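Local coordinates for sporulation-control protein spo0M (Bacillus subtilis, PDB 5CL2) that controls the expression of spo0A and is required for the cell to pass the morphological stage 0 of sporulation, at residues A[166-171]-A[202-207]; A[171-176]-A[180-185]. One frame throughout, in Å; residues are numbered along the deposited sequence.

Interaction 1 of 2, residues A[166-171]-A[202-207]; sequences VQEFEF and VDRRAR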
loop_
_atom_site.group_PDB
_atom_site.type_symbol
_atom_site.label_atom_id
_atom_site.label_comp_id
_atom_site.label_asym_id
_atom_site.label_seq_id
_atom_site.Cartn_x
_atom_site.Cartn_y
_atom_site.Cartn_z
ATOM N N VAL A 166 -6.419 8.754 0.659
ATOM C CA VAL A 166 -6.559 8.769 -0.797
ATOM C C VAL A 166 -6.907 10.174 -1.256
ATOM O O VAL A 166 -7.439 10.963 -0.476
ATOM C CB VAL A 166 -7.657 7.780 -1.303
ATOM C CG1 VAL A 166 -7.289 6.370 -0.946
ATOM C CG2 VAL A 166 -9.013 8.142 -0.734
ATOM N N GLN A 167 -6.609 10.508 -2.508
ATOM C CA GLN A 167 -7.056 11.803 -2.989
ATOM C C GLN A 167 -8.492 11.662 -3.532
ATOM O O GLN A 167 -8.750 10.912 -4.461
ATOM C CB GLN A 167 -6.120 12.380 -4.059
ATOM C CG GLN A 167 -6.536 13.786 -4.462
ATOM C CD GLN A 167 -5.477 14.570 -5.242
ATOM O OE1 GLN A 167 -4.731 14.020 -6.053
ATOM N NE2 GLN A 167 -5.426 15.873 -4.995
ATOM N N GLU A 168 -9.416 12.386 -2.918
ATOM C CA GLU A 168 -10.819 12.363 -3.284
ATOM C C GLU A 168 -11.170 13.605 -4.109
ATOM O O GLU A 168 -10.995 14.746 -3.643
ATOM C CB GLU A 168 -11.694 12.293 -2.035
ATOM C CG GLU A 168 -13.200 12.181 -2.316
ATOM C CD GLU A 168 -14.002 12.008 -1.039
ATOM O OE1 GLU A 168 -13.387 11.766 0.021
ATOM O OE2 GLU A 168 -15.247 12.102 -1.083
ATOM N N PHE A 169 -11.617 13.360 -5.345
ATOM C CA PHE A 169 -12.099 14.405 -6.251
ATOM C C PHE A 169 -13.618 14.507 -6.175
ATOM O O PHE A 169 -14.317 13.514 -6.380
ATOM C CB PHE A 169 -11.663 14.129 -7.696
ATOM C CG PHE A 169 -10.175 14.169 -7.887
ATOM C CD1 PHE A 169 -9.398 13.086 -7.545
ATOM C CD2 PHE A 169 -9.555 15.298 -8.380
ATOM C CE1 PHE A 169 -8.020 13.120 -7.693
ATOM C CE2 PHE A 169 -8.182 15.336 -8.531
ATOM C CZ PHE A 169 -7.415 14.245 -8.179
ATOM N N GLU A 170 -14.125 15.700 -5.883
ATOM C CA GLU A 170 -15.565 15.938 -5.787
ATOM C C GLU A 170 -16.033 16.883 -6.888
ATOM O O GLU A 170 -15.519 18.003 -7.033
ATOM C CB GLU A 170 -15.937 16.508 -4.424
ATOM C CG GLU A 170 -17.375 16.947 -4.312
ATOM C CD GLU A 170 -17.564 17.913 -3.164
ATOM O OE1 GLU A 170 -17.063 17.600 -2.058
ATOM O OE2 GLU A 170 -18.211 18.970 -3.357
ATOM N N PHE A 171 -16.979 16.381 -7.681
ATOM C CA PHE A 171 -17.573 17.080 -8.803
ATOM C C PHE A 171 -19.002 17.480 -8.481
ATOM O O PHE A 171 -19.708 16.768 -7.752
ATOM C CB PHE A 171 -17.599 16.205 -10.047
ATOM C CG PHE A 171 -16.262 15.705 -10.482
ATOM C CD1 PHE A 171 -15.714 14.577 -9.898
ATOM C CD2 PHE A 171 -15.590 16.311 -11.521
ATOM C CE1 PHE A 171 -14.509 14.089 -10.314
ATOM C CE2 PHE A 171 -14.372 15.826 -11.944
ATOM C CZ PHE A 171 -13.835 14.712 -11.343
ATOM N N VAL A 202 -21.437 8.552 -4.774
ATOM C CA VAL A 202 -22.257 9.736 -4.993
ATOM C C VAL A 202 -22.801 10.232 -3.670
ATOM O O VAL A 202 -22.947 9.454 -2.726
ATOM C CB VAL A 202 -23.456 9.480 -5.960
ATOM C CG1 VAL A 202 -22.967 8.850 -7.275
ATOM C CG2 VAL A 202 -24.487 8.602 -5.303
ATOM N N ASP A 203 -23.053 11.539 -3.602
ATOM C CA ASP A 203 -23.784 12.154 -2.489
ATOM C C ASP A 203 -23.112 11.957 -1.128
ATOM O O ASP A 203 -23.789 11.963 -0.101
ATOM C CB ASP A 203 -25.239 11.617 -2.413
ATOM C CG ASP A 203 -26.129 12.089 -3.581
ATOM O OD1 ASP A 203 -25.785 13.094 -4.251
ATOM O OD2 ASP A 203 -27.216 11.481 -3.792
ATOM N N ARG A 204 -21.782 11.858 -1.102
ATOM C CA ARG A 204 -21.059 11.778 0.174
ATOM C C ARG A 204 -21.234 13.055 0.998
ATOM O O ARG A 204 -21.438 12.981 2.218
ATOM C CB ARG A 204 -19.571 11.477 -0.070
ATOM C CG ARG A 204 -19.299 9.967 -0.232
ATOM C CD ARG A 204 -17.851 9.671 -0.634
ATOM N NE ARG A 204 -16.863 10.174 0.324
ATOM C CZ ARG A 204 -16.573 9.576 1.472
ATOM N NH1 ARG A 204 -17.194 8.455 1.823
ATOM N NH2 ARG A 204 -15.661 10.100 2.269
ATOM N N ARG A 205 -21.205 14.219 0.351
ATOM C CA ARG A 205 -21.393 15.458 1.103
ATOM C C ARG A 205 -22.815 15.555 1.594
ATOM O O ARG A 205 -23.028 15.909 2.750
ATOM C CB ARG A 205 -21.083 16.720 0.274
ATOM C CG ARG A 205 -19.666 16.822 -0.243
ATOM C CD ARG A 205 -18.683 16.256 0.769
ATOM N NE ARG A 205 -17.584 15.647 0.040
ATOM C CZ ARG A 205 -16.976 14.532 0.420
ATOM N NH1 ARG A 205 -17.352 13.894 1.524
ATOM N NH2 ARG A 205 -16.003 14.050 -0.320
ATOM N N ALA A 206 -23.783 15.217 0.734
ATOM C CA ALA A 206 -25.185 15.233 1.140
ATOM C C ALA A 206 -25.365 14.340 2.351
ATOM O O ALA A 206 -26.103 14.670 3.269
ATOM C CB ALA A 206 -26.120 14.777 -0.016
ATOM N N ARG A 207 -24.678 13.204 2.353
ATOM C CA ARG A 207 -24.817 12.248 3.447
ATOM C C ARG A 207 -23.897 12.587 4.634
ATOM O O ARG A 207 -23.887 11.889 5.647
ATOM C CB ARG A 207 -24.532 10.831 2.949
ATOM C CG ARG A 207 -25.529 10.338 1.900
ATOM C CD ARG A 207 -25.317 8.875 1.583
ATOM N NE ARG A 207 -24.193 8.691 0.681
ATOM C CZ ARG A 207 -23.546 7.544 0.536
ATOM N NH1 ARG A 207 -23.913 6.488 1.253
ATOM N NH2 ARG A 207 -22.523 7.461 -0.308
#
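Glu170 and Arg205 meet at the edge of the guanidinium: Arg205 NE donates to Glu170 OE1 over 2.9 Å with an N-H...O angle of 155°. The acceptor lies almost in the guanidinium plane, yet the donor stands 40° out of the carboxylate plane. This salt bridge joins one N-H to one oxygen, the other carboxylate oxygen of Glu170 being held by Asn149 ND2. Both glutamates hold CG anti to the backbone N (chi1 -177° at Glu168), which sends extended chains off the strand face toward 202-207. Glu168 OE2 lies between two arginines. Arg204 NE bonds to it at 2.9 Å, their flat groups steeply inclined to each other, while the Arg205 side chain comes head-on toward that of Glu168 and sets NH2 beside OE2; that pair is modelled too close, so the placing of both atoms is doubtful. Trp212 NE1 holds Glu168 OE1, and Gly211 O takes Arg204 NH2. Without the Glu170 carboxylate, as with an alanine here, Arg205 NE and Asn149 ND2 would probably both lose a partner and the bent arginine chain be freer to turn. Alternate residues of one strand thus join consecutive arginines in a four-residue salt-bridge network, tying strand 165-173 of the five-stranded antiparallel sheet to the loop after strand 195-202.

Interaction 2 of 2, residues A[171-176]-A[180-185]; sequences FVPTSG and QMLDEL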
loop_
_atom_site.group_PDB
_atom_site.type_symbol
_atom_site.label_atom_id
_atom_site.label_comp_id
_atom_site.label_asym_id
_atom_site.label_seq_id
_atom_site.Cartn_x
_atom_site.Cartn_y
_atom_site.Cartn_z
ATOM N N PHE A 171 -16.979 16.381 -7.681
ATOM C CA PHE A 171 -17.573 17.080 -8.803
ATOM C C PHE A 171 -19.002 17.480 -8.481
ATOM O O PHE A 171 -19.708 16.768 -7.752
ATOM C CB PHE A 171 -17.599 16.205 -10.047
ATOM C CG PHE A 171 -16.262 15.705 -10.482
ATOM C CD1 PHE A 171 -15.714 14.577 -9.898
ATOM C CD2 PHE A 171 -15.590 16.311 -11.521
ATOM C CE1 PHE A 171 -14.509 14.089 -10.314
ATOM C CE2 PHE A 171 -14.372 15.826 -11.944
ATOM C CZ PHE A 171 -13.835 14.712 -11.343
ATOM N N VAL A 172 -19.444 18.575 -9.090
ATOM C CA VAL A 172 -20.800 19.067 -8.940
ATOM C C VAL A 172 -21.514 18.962 -10.300
ATOM O O VAL A 172 -20.916 19.255 -11.347
ATOM C CB VAL A 172 -20.788 20.539 -8.435
ATOM C CG1 VAL A 172 -22.155 21.164 -8.509
ATOM C CG2 VAL A 172 -20.275 20.600 -7.025
ATOM N N PRO A 173 -22.787 18.525 -10.289
ATOM C CA PRO A 173 -23.515 18.337 -11.557
ATOM C C PRO A 173 -23.806 19.684 -12.184
ATOM O O PRO A 173 -24.305 20.557 -11.486
ATOM C CB PRO A 173 -24.822 17.616 -11.142
ATOM C CG PRO A 173 -24.973 17.875 -9.686
ATOM C CD PRO A 173 -23.544 18.026 -9.129
ATOM N N THR A 174 -23.461 19.871 -13.450
ATOM C CA THR A 174 -23.795 21.109 -14.145
ATOM C C THR A 174 -24.956 21.034 -15.135
ATOM O O THR A 174 -25.324 22.050 -15.714
ATOM C CB THR A 174 -22.591 21.638 -14.892
ATOM O OG1 THR A 174 -22.231 20.699 -15.911
ATOM C CG2 THR A 174 -21.436 21.800 -13.936
ATOM N N SER A 175 -25.519 19.846 -15.344
ATOM C CA SER A 175 -26.637 19.678 -16.280
ATOM C C SER A 175 -27.894 19.237 -15.547
ATOM O O SER A 175 -27.802 18.683 -14.448
ATOM C CB SER A 175 -26.274 18.669 -17.384
ATOM O OG SER A 175 -26.394 17.328 -16.936
ATOM N N GLY A 176 -29.064 19.503 -16.138
ATOM C CA GLY A 176 -30.311 19.087 -15.532
ATOM C C GLY A 176 -30.333 17.593 -15.259
ATOM O O GLY A 176 -30.772 17.153 -14.187
ATOM N N GLN A 180 -30.503 15.987 -11.520
ATOM C CA GLN A 180 -31.585 15.101 -11.157
ATOM C C GLN A 180 -30.998 13.822 -10.560
ATOM O O GLN A 180 -31.574 13.245 -9.633
ATOM C CB GLN A 180 -32.464 14.800 -12.374
ATOM C CG GLN A 180 -33.801 14.247 -12.014
ATOM C CD GLN A 180 -34.714 15.293 -11.419
ATOM O OE1 GLN A 180 -35.303 15.078 -10.358
ATOM N NE2 GLN A 180 -34.845 16.439 -12.102
ATOM N N MET A 181 -29.855 13.387 -11.083
ATOM C CA MET A 181 -29.184 12.188 -10.554
ATOM C C MET A 181 -28.571 12.292 -9.145
ATOM O O MET A 181 -28.666 11.361 -8.333
ATOM C CB MET A 181 -28.056 11.769 -11.498
ATOM C CG MET A 181 -27.295 10.535 -11.026
ATOM S SD MET A 181 -26.216 9.830 -12.288
ATOM C CE MET A 181 -24.786 10.857 -12.208
ATOM N N LEU A 182 -27.886 13.402 -8.870
ATOM C CA LEU A 182 -27.111 13.487 -7.645
ATOM C C LEU A 182 -26.801 14.921 -7.212
ATOM O O LEU A 182 -26.901 15.868 -8.003
ATOM C CB LEU A 182 -25.802 12.703 -7.814
ATOM C CG LEU A 182 -24.986 12.847 -9.105
ATOM C CD1 LEU A 182 -24.320 14.230 -9.241
ATOM C CD2 LEU A 182 -23.896 11.795 -9.105
ATOM N N ASP A 183 -26.434 15.087 -5.951
ATOM C CA ASP A 183 -25.927 16.381 -5.513
ATOM C C ASP A 183 -24.429 16.517 -5.816
ATOM O O ASP A 183 -23.958 17.580 -6.242
ATOM C CB ASP A 183 -26.249 16.568 -4.046
ATOM C CG ASP A 183 -27.736 16.646 -3.820
ATOM O OD1 ASP A 183 -28.457 16.849 -4.821
ATOM O OD2 ASP A 183 -28.195 16.486 -2.677
ATOM N N GLU A 184 -23.670 15.440 -5.639
ATOM C CA GLU A 184 -22.323 15.470 -6.179
ATOM C C GLU A 184 -21.741 14.083 -6.361
ATOM O O GLU A 184 -22.188 13.125 -5.735
ATOM C CB GLU A 184 -21.401 16.367 -5.285
ATOM C CG GLU A 184 -21.072 15.812 -3.917
ATOM C CD GLU A 184 -22.227 15.906 -2.939
ATOM O OE1 GLU A 184 -22.906 16.941 -2.911
ATOM O OE2 GLU A 184 -22.480 14.938 -2.190
ATOM N N LEU A 185 -20.710 14.027 -7.207
ATOM C CA LEU A 185 -19.973 12.825 -7.551
ATOM C C LEU A 185 -18.547 12.822 -6.937
ATOM O O LEU A 185 -17.891 13.843 -6.903
ATOM C CB LEU A 185 -19.879 12.716 -9.070
ATOM C CG LEU A 185 -18.999 11.608 -9.624
ATOM C CD1 LEU A 185 -19.626 10.253 -9.353
ATOM C CD2 LEU A 185 -18.750 11.850 -11.092
#
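Phe171 and Leu185 form an antiparallel hydrogen-bonded pair, and this is the firm end of the contact. Phe171 N donates a hydrogen bond to Leu185 O at 2.8 Å; Leu185 N returns a bond to Phe171 O at 3.0 Å. Their side chains lie on the same face of the sheet, where Phe171 CD1 comes within 4.3 Å of Leu185 CD2. With CG anti to the carbonyl carbon (chi1 -58°), the phenyl ring presents an edge to Leu185 O, and Leu138 and Ile141 of helix 132-143 also pack on it. One step along, Glu184 sets CB beside Phe171 O, but its carboxylate leads away to the backbone N of Ala206.

Pro173 extends the compact part beyond the paired residues. Its CG meets Leu182 CD1 at 3.7 Å, and its CD lies against Asp183 O, so the ring packs on both a methyl group and the turning backbone. Leu182 has CG between its backbone N and carbonyl carbon (chi1 44°), and from there CD1 reaches the proline; Phe146 of strand 146-155 is another apolar neighbour of this leucine.

Toward Gly176 and Gln180 the packing gives way to a solvent-facing edge. Gln180 N bonds to Gly176 O at 2.9 Å, a turn of helix 176-181 itself, and Gln180 CB is 3.4 Å from that same oxygen. Asp183, also exposed, points its CB away from the opposing segment. Ser175 occupies the N-cap position, with OG accepting from Tyr178 N. Together these features describe a beta-strand-to-beta-strand connection through a short helix: strand 165-173 ends, an N-capped helix 176-181 reverses the chain, and strand 185-191 returns antiparallel beside it.

Interactions 1 and 2 lie on the same side of the chain's centre, their own centres about 11 Å apart, and share Phe171 on strand 165-173. Interaction 2 is nested within the loop that interaction 1 closes: the chain runs through strand 165-173, helix 176-181 and strands 185-191 and 195-202 before reaching 202-207. They also touch directly, since Asp203 OD1 lies 2.7 Å from Asp183 N and Asp203 N lies 2.8 Å from Glu184 O, both probable hydrogen bonds. The helical connection and the arginine-bearing loop thereby meet at one end of the inner strands of the five-stranded antiparallel sheet, joining its local strand pairing to a longer-range polar contact.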